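Local coordinates for EvdO1 (Micromonospora carbonacea, PDB 4XBZ), which probably catalyses an oxidative cyclization in orthosomycin biosynthesis, as a metal-dependent oxygenase of the phytanoyl-CoA dioxygenase family with a double-stranded beta-helix core, at residues 118-123 and 293-298; 283-288 and 304-309; 85-88 and 93-96. All blocks are in the same frame, centred on the assembly; numbering follows the deposited sequence.

Contact 1 (118-123 and 293-298); sequences IAMLAG and ANEPQF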
ATOM      1  N   ILE A 118     -23.732   5.389 -11.426  1.00 30.39           N
ATOM      2  CA  ILE A 118     -22.642   4.483 -11.082  1.00 31.29           C
ATOM      3  C   ILE A 118     -21.262   5.031 -11.539  1.00 33.92           C
ATOM      4  O   ILE A 118     -20.257   4.872 -10.831  1.00 30.35           O
ATOM      5  CB  ILE A 118     -22.919   3.082 -11.664  1.00 29.01           C
ATOM      6  CG1 ILE A 118     -24.200   2.510 -11.026  1.00 27.95           C
ATOM      7  CG2 ILE A 118     -21.748   2.153 -11.426  1.00 24.79           C
ATOM      8  CD1 ILE A 118     -24.517   1.081 -11.447  1.00 25.31           C
ATOM      9  N   ALA A 119     -21.226   5.711 -12.686  1.00 28.71           N
ATOM     10  CA  ALA A 119     -20.019   6.418 -13.113  1.00 31.95           C
ATOM     11  C   ALA A 119     -19.587   7.459 -12.075  1.00 31.11           C
ATOM     12  O   ALA A 119     -18.416   7.551 -11.714  1.00 33.11           O
ATOM     13  CB  ALA A 119     -20.238   7.078 -14.465  1.00 33.98           C
ATOM     14  N   MET A 120     -20.544   8.234 -11.580  1.00 35.17           N
ATOM     15  CA  MET A 120     -20.263   9.209 -10.535  1.00 34.13           C
ATOM     16  C   MET A 120     -19.817   8.526  -9.234  1.00 32.35           C
ATOM     17  O   MET A 120     -18.969   9.049  -8.496  1.00 30.95           O
ATOM     18  CB  MET A 120     -21.492  10.095 -10.291  1.00 37.79           C
ATOM     19  CG  MET A 120     -21.893  10.949 -11.519  1.00 41.35           C
ATOM     20  SD  MET A 120     -22.911  12.413 -11.167  1.00 44.61           S
ATOM     21  CE  MET A 120     -24.393  11.659 -10.484  1.00 34.51           C
ATOM     22  N   LEU A 121     -20.390   7.356  -8.957  1.00 33.79           N
ATOM     23  CA  LEU A 121     -19.955   6.546  -7.821  1.00 30.65           C
ATOM     24  C   LEU A 121     -18.479   6.192  -8.010  1.00 30.26           C
ATOM     25  O   LEU A 121     -17.708   6.155  -7.051  1.00 31.82           O
ATOM     26  CB  LEU A 121     -20.812   5.277  -7.683  1.00 31.11           C
ATOM     27  CG  LEU A 121     -20.410   4.243  -6.610  1.00 32.90           C
ATOM     28  CD1 LEU A 121     -20.406   4.853  -5.209  1.00 22.08           C
ATOM     29  CD2 LEU A 121     -21.329   3.017  -6.660  1.00 25.41           C
ATOM     30  N   ALA A 122     -18.085   5.971  -9.261  1.00 27.26           N
ATOM     31  CA  ALA A 122     -16.721   5.588  -9.567  1.00 29.15           C
ATOM     32  C   ALA A 122     -15.748   6.746  -9.361  1.00 27.96           C
ATOM     33  O   ALA A 122     -14.543   6.541  -9.380  1.00 31.04           O
ATOM     34  CB  ALA A 122     -16.623   5.039 -11.000  1.00 23.33           C
ATOM     35  N   GLY A 123     -16.266   7.952  -9.146  1.00 29.97           N
ATOM     36  CA  GLY A 123     -15.426   9.093  -8.806  1.00 25.96           C
ATOM     37  C   GLY A 123     -15.562   9.555  -7.365  1.00 28.27           C
ATOM     38  O   GLY A 123     -15.092  10.631  -7.003  1.00 28.29           O
ATOM     39  N   ALA A 293     -18.233  16.101  -9.792  1.00 41.28           N
ATOM     40  CA  ALA A 293     -17.982  17.465  -9.343  1.00 42.10           C
ATOM     41  C   ALA A 293     -19.056  18.447  -9.819  1.00 44.93           C
ATOM     42  O   ALA A 293     -19.572  19.249  -9.032  1.00 53.45           O
ATOM     43  CB  ALA A 293     -16.604  17.921  -9.816  1.00 42.81           C
ATOM     44  N   ASN A 294     -19.395  18.366 -11.103  1.00 46.56           N
ATOM     45  CA  ASN A 294     -20.440  19.197 -11.708  1.00 48.73           C
ATOM     46  C   ASN A 294     -21.862  18.706 -11.424  1.00 52.97           C
ATOM     47  O   ASN A 294     -22.819  19.127 -12.077  1.00 56.02           O
ATOM     48  CB  ASN A 294     -20.228  19.271 -13.222  1.00 52.99           C
ATOM     49  CG  ASN A 294     -18.843  19.761 -13.594  1.00 53.33           C
ATOM     50  OD1 ASN A 294     -18.240  20.564 -12.879  1.00 60.73           O
ATOM     51  ND2 ASN A 294     -18.326  19.274 -14.716  1.00 55.20           N
ATOM     52  N   GLU A 295     -21.996  17.803 -10.459  1.00 51.01           N
ATOM     53  CA  GLU A 295     -23.304  17.342 -10.017  1.00 50.14           C
ATOM     54  C   GLU A 295     -23.715  18.089  -8.757  1.00 51.88           C
ATOM     55  O   GLU A 295     -23.058  17.967  -7.718  1.00 52.72           O
ATOM     56  CB  GLU A 295     -23.291  15.840  -9.751  1.00 48.99           C
ATOM     57  CG  GLU A 295     -24.632  15.283  -9.307  1.00 49.72           C
ATOM     58  CD  GLU A 295     -25.655  15.243 -10.435  1.00 52.91           C
ATOM     59  OE1 GLU A 295     -25.263  15.386 -11.618  1.00 51.49           O
ATOM     60  OE2 GLU A 295     -26.852  15.056 -10.131  1.00 55.05           O
ATOM     61  N   PRO A 296     -24.806  18.865  -8.848  1.00 52.09           N
ATOM     62  CA  PRO A 296     -25.316  19.718  -7.764  1.00 48.01           C
ATOM     63  C   PRO A 296     -25.377  18.995  -6.427  1.00 49.71           C
ATOM     64  O   PRO A 296     -25.033  19.578  -5.394  1.00 50.04           O
ATOM     65  CB  PRO A 296     -26.727  20.100  -8.243  1.00 54.42           C
ATOM     66  CG  PRO A 296     -27.004  19.206  -9.450  1.00 53.87           C
ATOM     67  CD  PRO A 296     -25.668  18.921 -10.040  1.00 50.26           C
ATOM     68  N   GLN A 297     -25.792  17.732  -6.462  1.00 45.25           N
ATOM     69  CA  GLN A 297     -25.884  16.901  -5.266  1.00 44.61           C
ATOM     70  C   GLN A 297     -24.545  16.729  -4.516  1.00 48.01           C
ATOM     71  O   GLN A 297     -24.537  16.422  -3.324  1.00 48.66           O
ATOM     72  CB  GLN A 297     -26.437  15.523  -5.648  1.00 47.44           C
ATOM     73  CG  GLN A 297     -26.782  14.637  -4.457  1.00 45.36           C
ATOM     74  CD  GLN A 297     -27.070  13.189  -4.838  1.00 46.37           C
ATOM     75  OE1 GLN A 297     -26.970  12.291  -4.000  1.00 39.12           O
ATOM     76  NE2 GLN A 297     -27.434  12.958  -6.100  1.00 44.56           N
ATOM     77  N   PHE A 298     -23.418  16.915  -5.206  1.00 46.32           N
ATOM     78  CA  PHE A 298     -22.112  16.648  -4.594  1.00 48.53           C
ATOM     79  C   PHE A 298     -21.195  17.867  -4.481  1.00 50.09           C
ATOM     80  O   PHE A 298     -19.993  17.710  -4.279  1.00 46.05           O
ATOM     81  CB  PHE A 298     -21.362  15.566  -5.375  1.00 46.31           C
ATOM     82  CG  PHE A 298     -22.109  14.275  -5.513  1.00 40.24           C
ATOM     83  CD1 PHE A 298     -22.554  13.590  -4.391  1.00 40.50           C
ATOM     84  CD2 PHE A 298     -22.332  13.729  -6.765  1.00 33.26           C
ATOM     85  CE1 PHE A 298     -23.230  12.391  -4.525  1.00 36.76           C
ATOM     86  CE2 PHE A 298     -22.998  12.537  -6.907  1.00 33.73           C
ATOM     87  CZ  PHE A 298     -23.449  11.866  -5.794  1.00 35.04           C
TER
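Glu295, just past helix 275-293, lays the aliphatic part of its side chain across the Met120 thioether at about a right angle. The backbone already directs its CB at the methionine, 3.7 Å from Met120 SD. CG, anti to the backbone N (chi1 -179°), comes to 3.8 Å from Met120 CE, and the bend at chi2 (72°) keeps CD, also 3.8 Å away, beside that methyl. OE1, 3.8 Å from Met120 SD, also forms a long, weak ion pair with Arg116. Shortened to an alanine, this position would keep CB against the sulfur but lose CG and the carboxylate, which is likely to leave a gap beside Met120 CE and Arg116 without that distant charge. A short 3-10 turn follows, closed by the bond from Phe298 N to Glu295 O (2.7 Å), and Phe298 CE2 lies 3.9 Å from Met120 CE, which sits at the ring edge near its plane. No hydrogen bond joins the segments; the contact is van der Waals packing. Arg292 donates to Met120 O and makes a cation-pi contact with Phe298. Helix 116-121 rests on helix 275-293 (Met120 on Met291), helix 66-86 (Ile118 on Leu79) and strand 256-263 (Leu121 on Ile257).

Contact 2 (283-288 and 304-309); sequences QVLRSC and FDYQPA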
ATOM      1  N   GLN A 283      -8.366   8.209 -18.146  1.00 27.85           N
ATOM      2  CA  GLN A 283      -9.344   9.118 -18.733  1.00 34.07           C
ATOM      3  C   GLN A 283     -10.743   8.828 -18.178  1.00 30.68           C
ATOM      4  O   GLN A 283     -11.508   9.756 -17.892  1.00 31.51           O
ATOM      5  CB  GLN A 283      -9.362   9.008 -20.261  1.00 35.44           C
ATOM      6  CG  GLN A 283      -8.149   9.578 -21.015  1.00 34.46           C
ATOM      7  CD  GLN A 283      -8.495   9.838 -22.478  1.00 37.59           C
ATOM      8  OE1 GLN A 283      -9.371  10.648 -22.776  1.00 40.97           O
ATOM      9  NE2 GLN A 283      -7.844   9.124 -23.386  1.00 38.74           N
ATOM     10  N   VAL A 284     -11.070   7.543 -18.043  1.00 28.33           N
ATOM     11  CA  VAL A 284     -12.308   7.131 -17.377  1.00 30.25           C
ATOM     12  C   VAL A 284     -12.366   7.717 -15.947  1.00 31.84           C
ATOM     13  O   VAL A 284     -13.362   8.344 -15.564  1.00 32.55           O
ATOM     14  CB  VAL A 284     -12.433   5.591 -17.308  1.00 28.97           C
ATOM     15  CG1 VAL A 284     -13.642   5.181 -16.464  1.00 26.69           C
ATOM     16  CG2 VAL A 284     -12.502   4.997 -18.693  1.00 23.83           C
ATOM     17  N   LEU A 285     -11.287   7.544 -15.182  1.00 27.67           N
ATOM     18  CA  LEU A 285     -11.242   8.034 -13.801  1.00 28.29           C
ATOM     19  C   LEU A 285     -11.462   9.546 -13.732  1.00 34.08           C
ATOM     20  O   LEU A 285     -12.250  10.047 -12.911  1.00 34.06           O
ATOM     21  CB  LEU A 285      -9.908   7.680 -13.140  1.00 23.28           C
ATOM     22  CG  LEU A 285      -9.826   7.988 -11.641  1.00 27.91           C
ATOM     23  CD1 LEU A 285     -10.867   7.186 -10.905  1.00 22.75           C
ATOM     24  CD2 LEU A 285      -8.440   7.703 -11.052  1.00 25.28           C
ATOM     25  N   ARG A 286     -10.756  10.272 -14.590  1.00 31.86           N
ATOM     26  CA  ARG A 286     -10.837  11.728 -14.582  1.00 33.13           C
ATOM     27  C   ARG A 286     -12.210  12.179 -15.070  1.00 33.26           C
ATOM     28  O   ARG A 286     -12.750  13.176 -14.596  1.00 34.08           O
ATOM     29  CB  ARG A 286      -9.721  12.342 -15.440  1.00 35.13           C
ATOM     30  CG  ARG A 286      -8.325  11.975 -14.965  1.00 32.80           C
ATOM     31  CD  ARG A 286      -7.252  12.550 -15.855  1.00 34.97           C
ATOM     32  NE  ARG A 286      -6.877  13.882 -15.412  1.00 38.99           N
ATOM     33  CZ  ARG A 286      -7.062  14.980 -16.127  1.00 40.34           C
ATOM     34  NH1 ARG A 286      -7.608  14.898 -17.335  1.00 37.36           N
ATOM     35  NH2 ARG A 286      -6.694  16.157 -15.639  1.00 43.86           N
ATOM     36  N   SER A 287     -12.780  11.427 -16.005  1.00 31.66           N
ATOM     37  CA  SER A 287     -14.103  11.744 -16.490  1.00 30.17           C
ATOM     38  C   SER A 287     -15.135  11.555 -15.383  1.00 36.86           C
ATOM     39  O   SER A 287     -16.022  12.390 -15.222  1.00 35.68           O
ATOM     40  CB  SER A 287     -14.454  10.889 -17.696  1.00 33.90           C
ATOM     41  OG  SER A 287     -15.762  11.204 -18.133  1.00 40.51           O
ATOM     42  N   CYS A 288     -15.010  10.478 -14.607  1.00 33.14           N
ATOM     43  CA  CYS A 288     -15.983  10.210 -13.550  1.00 35.90           C
ATOM     44  C   CYS A 288     -15.859  11.221 -12.417  1.00 34.83           C
ATOM     45  O   CYS A 288     -16.865  11.644 -11.834  1.00 32.83           O
ATOM     46  CB  CYS A 288     -15.832   8.788 -12.998  1.00 30.28           C
ATOM     47  SG  CYS A 288     -16.187   7.459 -14.178  1.00 30.44           S
ATOM     48  N   PHE A 304     -11.702  14.170  -5.375  1.00 33.41           N
ATOM     49  CA  PHE A 304     -10.407  13.495  -5.429  1.00 34.92           C
ATOM     50  C   PHE A 304      -9.436  14.150  -6.423  1.00 33.45           C
ATOM     51  O   PHE A 304      -9.778  14.410  -7.585  1.00 33.57           O
ATOM     52  CB  PHE A 304     -10.583  12.013  -5.771  1.00 32.01           C
ATOM     53  CG  PHE A 304      -9.285  11.241  -5.814  1.00 32.51           C
ATOM     54  CD1 PHE A 304      -8.489  11.126  -4.681  1.00 33.38           C
ATOM     55  CD2 PHE A 304      -8.867  10.626  -6.982  1.00 31.64           C
ATOM     56  CE1 PHE A 304      -7.301  10.426  -4.714  1.00 28.52           C
ATOM     57  CE2 PHE A 304      -7.678   9.918  -7.016  1.00 31.23           C
ATOM     58  CZ  PHE A 304      -6.899   9.816  -5.884  1.00 30.09           C
ATOM     59  N   ASP A 305      -8.224  14.404  -5.937  1.00 34.49           N
ATOM     60  CA  ASP A 305      -7.141  14.997  -6.717  1.00 31.20           C
ATOM     61  C   ASP A 305      -6.201  13.900  -7.220  1.00 34.15           C
ATOM     62  O   ASP A 305      -5.281  13.485  -6.503  1.00 32.92           O
ATOM     63  CB  ASP A 305      -6.371  16.021  -5.860  1.00 33.16           C
ATOM     64  CG  ASP A 305      -5.333  16.816  -6.661  1.00 39.21           C
ATOM     65  OD1 ASP A 305      -5.476  16.945  -7.896  1.00 37.88           O
ATOM     66  OD2 ASP A 305      -4.368  17.325  -6.051  1.00 42.87           O
ATOM     67  N   TYR A 306      -6.431  13.434  -8.449  1.00 32.17           N
ATOM     68  CA  TYR A 306      -5.663  12.316  -9.018  1.00 30.98           C
ATOM     69  C   TYR A 306      -4.293  12.769  -9.562  1.00 31.93           C
ATOM     70  O   TYR A 306      -4.210  13.473 -10.563  1.00 34.56           O
ATOM     71  CB  TYR A 306      -6.474  11.632 -10.116  1.00 23.14           C
ATOM     72  CG  TYR A 306      -5.830  10.403 -10.726  1.00 26.89           C
ATOM     73  CD1 TYR A 306      -5.317   9.371  -9.937  1.00 24.62           C
ATOM     74  CD2 TYR A 306      -5.764  10.261 -12.100  1.00 25.47           C
ATOM     75  CE1 TYR A 306      -4.736   8.231 -10.531  1.00 24.23           C
ATOM     76  CE2 TYR A 306      -5.201   9.150 -12.697  1.00 25.45           C
ATOM     77  CZ  TYR A 306      -4.689   8.135 -11.931  1.00 27.92           C
ATOM     78  OH  TYR A 306      -4.139   7.042 -12.590  1.00 23.16           O
ATOM     79  N   GLN A 307      -3.226  12.343  -8.901  1.00 30.86           N
ATOM     80  CA  GLN A 307      -1.880  12.840  -9.205  1.00 31.57           C
ATOM     81  C   GLN A 307      -0.845  11.719  -9.229  1.00 29.61           C
ATOM     82  O   GLN A 307      -0.100  11.538  -8.282  1.00 26.21           O
ATOM     83  CB  GLN A 307      -1.451  13.905  -8.178  1.00 29.91           C
ATOM     84  CG  GLN A 307      -2.297  15.190  -8.187  1.00 37.08           C
ATOM     85  CD  GLN A 307      -2.173  15.983  -9.490  1.00 42.41           C
ATOM     86  OE1 GLN A 307      -1.183  15.859 -10.219  1.00 44.73           O
ATOM     87  NE2 GLN A 307      -3.189  16.792  -9.794  1.00 36.30           N
ATOM     88  N   PRO A 308      -0.806  10.943 -10.311  1.00 29.68           N
ATOM     89  CA  PRO A 308       0.214   9.896 -10.344  1.00 28.75           C
ATOM     90  C   PRO A 308       1.579  10.449 -10.718  1.00 27.02           C
ATOM     91  O   PRO A 308       1.657  11.606 -11.103  1.00 32.64           O
ATOM     92  CB  PRO A 308      -0.305   8.940 -11.419  1.00 26.44           C
ATOM     93  CG  PRO A 308      -1.196   9.746 -12.244  1.00 28.70           C
ATOM     94  CD  PRO A 308      -1.802  10.786 -11.374  1.00 26.51           C
ATOM     95  N   ALA A 309       2.630   9.646 -10.593  1.00 27.65           N
ATOM     96  CA  ALA A 309       3.953  10.058 -11.063  1.00 32.94           C
ATOM     97  C   ALA A 309       3.885  10.465 -12.536  1.00 31.97           C
ATOM     98  O   ALA A 309       3.109   9.880 -13.292  1.00 30.61           O
ATOM     99  CB  ALA A 309       4.957   8.950 -10.869  1.00 32.20           C
TER
HETATM  100  O   HOH W   1      -6.156  13.953 -12.694  1.00 35.44           O
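Arg286 NE and Tyr306 O share one water, which accepts from Arg286 NE at 2.8 Å and donates to Tyr306 O at 2.9 Å. The water lies at the edge of the guanidinium, in its plane, and provides a polar link between helix 275-293 and the extended chain 304-309; no direct hydrogen bond crosses between the segments. The guanidinium also makes a cation-pi contact with Trp315. Beside this bridge, Leu285 CD2 sits 3.5 Å from the centroid of the Tyr306 ring and only 4° off its normal, a CH-pi contact over the centre of the face. All six ring carbons therefore lie at nearly equal distances from that methyl. The opposite face is covered by Pro308 CD, 3.8 Å above the plane, so the phenol is clamped between a leucine methyl and a proline ring. With CG anti to the backbone N, chi1 -176° carries the Tyr306 ring from the irregular, extended chain toward helix 275-293, and its OH bonds to Gln282 NE2. Arg286 CG adds a looser, oblique approach to Tyr306 CD2 at 4.2 Å. Placed between helix 275-293 and loop 304-309, the Leu285-Tyr306 pair also packs on helix 125-134 through Leu128 and on strand 139-147 through Pro141 and Ile140.

Contact 3 (85-88 and 93-96); sequences STRS and VWTL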
ATOM      1  N   SER A  85     -35.186  -8.176 -19.627  1.00 37.64           N
ATOM      2  CA  SER A  85     -35.957  -7.784 -20.806  1.00 38.91           C
ATOM      3  C   SER A  85     -35.333  -8.290 -22.103  1.00 45.72           C
ATOM      4  O   SER A  85     -36.052  -8.665 -23.024  1.00 47.11           O
ATOM      5  CB  SER A  85     -36.097  -6.260 -20.897  1.00 35.68           C
ATOM      6  OG  SER A  85     -36.772  -5.724 -19.774  1.00 45.83           O
ATOM      7  N   THR A  86     -34.004  -8.301 -22.166  1.00 39.51           N
ATOM      8  CA  THR A  86     -33.314  -8.524 -23.429  1.00 43.10           C
ATOM      9  C   THR A  86     -32.820  -9.948 -23.610  1.00 45.46           C
ATOM     10  O   THR A  86     -32.737 -10.444 -24.736  1.00 44.30           O
ATOM     11  CB  THR A  86     -32.100  -7.595 -23.588  1.00 40.41           C
ATOM     12  OG1 THR A  86     -31.052  -8.027 -22.718  1.00 38.69           O
ATOM     13  CG2 THR A  86     -32.475  -6.157 -23.262  1.00 43.39           C
ATOM     14  N   ARG A  87     -32.488 -10.596 -22.502  1.00 42.25           N
ATOM     15  CA  ARG A  87     -31.805 -11.877 -22.548  1.00 38.52           C
ATOM     16  C   ARG A  87     -30.624 -11.789 -23.495  1.00 40.71           C
ATOM     17  O   ARG A  87     -30.384 -12.682 -24.314  1.00 44.02           O
ATOM     18  CB  ARG A  87     -32.764 -12.976 -22.956  1.00 45.56           C
ATOM     19  CG  ARG A  87     -33.946 -12.989 -22.052  1.00 41.65           C
ATOM     20  CD  ARG A  87     -34.873 -14.142 -22.270  1.00 46.97           C
ATOM     21  NE  ARG A  87     -35.958 -13.972 -21.316  1.00 62.30           N
ATOM     22  CZ  ARG A  87     -35.956 -14.465 -20.083  1.00 54.65           C
ATOM     23  NH1 ARG A  87     -34.950 -15.226 -19.662  1.00 47.89           N
ATOM     24  NH2 ARG A  87     -36.984 -14.219 -19.282  1.00 54.91           N
ATOM     25  N   SER A  88     -29.912 -10.676 -23.394  1.00 37.77           N
ATOM     26  CA  SER A  88     -28.661 -10.511 -24.105  1.00 39.46           C
ATOM     27  C   SER A  88     -27.554 -11.169 -23.321  1.00 39.73           C
ATOM     28  O   SER A  88     -27.564 -11.153 -22.091  1.00 40.98           O
ATOM     29  CB  SER A  88     -28.331  -9.036 -24.318  1.00 36.86           C
ATOM     30  OG  SER A  88     -27.018  -8.916 -24.838  1.00 40.35           O
ATOM     31  N   VAL A  93     -23.278 -12.082 -17.560  1.00 31.38           N
ATOM     32  CA  VAL A  93     -23.077 -13.483 -17.196  1.00 30.44           C
ATOM     33  C   VAL A  93     -24.411 -14.112 -16.828  1.00 31.65           C
ATOM     34  O   VAL A  93     -25.132 -13.582 -15.987  1.00 32.67           O
ATOM     35  CB  VAL A  93     -22.095 -13.646 -16.001  1.00 33.76           C
ATOM     36  CG1 VAL A  93     -21.922 -15.110 -15.646  1.00 30.54           C
ATOM     37  CG2 VAL A  93     -20.739 -13.010 -16.313  1.00 30.20           C
ATOM     38  N   TRP A  94     -24.728 -15.240 -17.457  1.00 32.46           N
ATOM     39  CA  TRP A  94     -26.006 -15.932 -17.268  1.00 35.35           C
ATOM     40  C   TRP A  94     -25.785 -17.332 -16.706  1.00 33.45           C
ATOM     41  O   TRP A  94     -24.834 -18.003 -17.079  1.00 38.68           O
ATOM     42  CB  TRP A  94     -26.779 -16.028 -18.598  1.00 36.74           C
ATOM     43  CG  TRP A  94     -27.467 -14.759 -19.015  1.00 34.54           C
ATOM     44  CD1 TRP A  94     -26.890 -13.668 -19.584  1.00 36.37           C
ATOM     45  CD2 TRP A  94     -28.863 -14.458 -18.896  1.00 36.52           C
ATOM     46  NE1 TRP A  94     -27.834 -12.703 -19.825  1.00 34.27           N
ATOM     47  CE2 TRP A  94     -29.054 -13.162 -19.411  1.00 34.34           C
ATOM     48  CE3 TRP A  94     -29.970 -15.162 -18.407  1.00 34.44           C
ATOM     49  CZ2 TRP A  94     -30.300 -12.552 -19.454  1.00 34.25           C
ATOM     50  CZ3 TRP A  94     -31.202 -14.558 -18.448  1.00 36.65           C
ATOM     51  CH2 TRP A  94     -31.360 -13.259 -18.964  1.00 39.32           C
ATOM     52  N   THR A  95     -26.678 -17.776 -15.831  1.00 34.87           N
ATOM     53  CA  THR A  95     -26.572 -19.102 -15.218  1.00 41.47           C
ATOM     54  C   THR A  95     -26.598 -20.201 -16.274  1.00 37.49           C
ATOM     55  O   THR A  95     -25.837 -21.164 -16.204  1.00 33.97           O
ATOM     56  CB  THR A  95     -27.711 -19.354 -14.196  1.00 38.32           C
ATOM     57  OG1 THR A  95     -28.968 -18.975 -14.775  1.00 43.02           O
ATOM     58  CG2 THR A  95     -27.486 -18.541 -12.955  1.00 31.78           C
ATOM     59  N   LEU A  96     -27.496 -20.044 -17.240  1.00 38.62           N
ATOM     60  CA  LEU A  96     -27.556 -20.901 -18.415  1.00 37.77           C
ATOM     61  C   LEU A  96     -27.758 -19.996 -19.613  1.00 40.85           C
ATOM     62  O   LEU A  96     -27.974 -18.801 -19.438  1.00 41.99           O
ATOM     63  CB  LEU A  96     -28.705 -21.898 -18.319  1.00 40.70           C
ATOM     64  CG  LEU A  96     -28.817 -22.717 -17.042  1.00 40.32           C
ATOM     65  CD1 LEU A  96     -30.199 -23.369 -16.944  1.00 36.97           C
ATOM     66  CD2 LEU A  96     -27.717 -23.752 -17.041  1.00 42.38           C
TER
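Arg87, the first residue beyond helix 66-86, has a positive phi (49°), and of Arg87 itself the CA, rather than the side chain, makes the nearest approach to the indole of Trp94: Arg87 CA lies 3.5 Å from Trp94 CZ2, oblique to the ring. The next residue supplies the polar part. Trp94 NE1 donates to Ser88 O at 2.8 Å, a short but bent bond with an N-H...acceptor angle of 134°. The oxygen is displaced from the indole plane, and the donor in turn is tilted from the carbonyl plane, so neither group meets the other in plane. Upstream, Thr86 OG1 accepts from Ser88 N at 3.0 Å, forming an ST turn at the helix exit, just before the carbonyl that Trp94 uses. Ser88 OG binds Glu90 N in the connection that follows. The arginine side chain, extended from CG to NE, crosses the tryptophan at about a right angle: Arg87 CG is 4.0 Å from Trp94 CH2, and Arg87 NH1 is 4.0 Å from Trp94 CZ3. With guanidinium and ring planes 46° apart, this is oblique packing without a parallel stack. Trp94 also touches Pro105 of strand 105-109, the neighbour of strand 92-94 in the sheet. Chemically, the single indole N-H satisfies a carbonyl of the turn while the benzene ring packs against Arg87, linking the chain leaving helix 66-86 to edge strand 92-94.

How the contacts relate
Contacts 1 and 2 are neighbours, their centres 13 Å apart, and their segments alternate along the chain. They meet chiefly through Cys288, whose CB lies 3.1 Å from Ala119 O and whose SG lies 4.0 Å from Ala122 CB; Leu285 CD1 adds a 4.0 Å approach to Ala122 O. Helix 275-293 joins them, carrying one segment of contact 2 and leading into 293-298 of contact 1. Contact 3 is remote, its centre 29 Å from that of contact 1 and 33 Å from that of contact 2, although helix 66-86, which ends in it, also flanks contact 1. None includes the nickel ligands His160, Asp162 and His244: contacts 1 and 2 pack helices and loops against the core, contact 3 joins a helix exit to an edge strand.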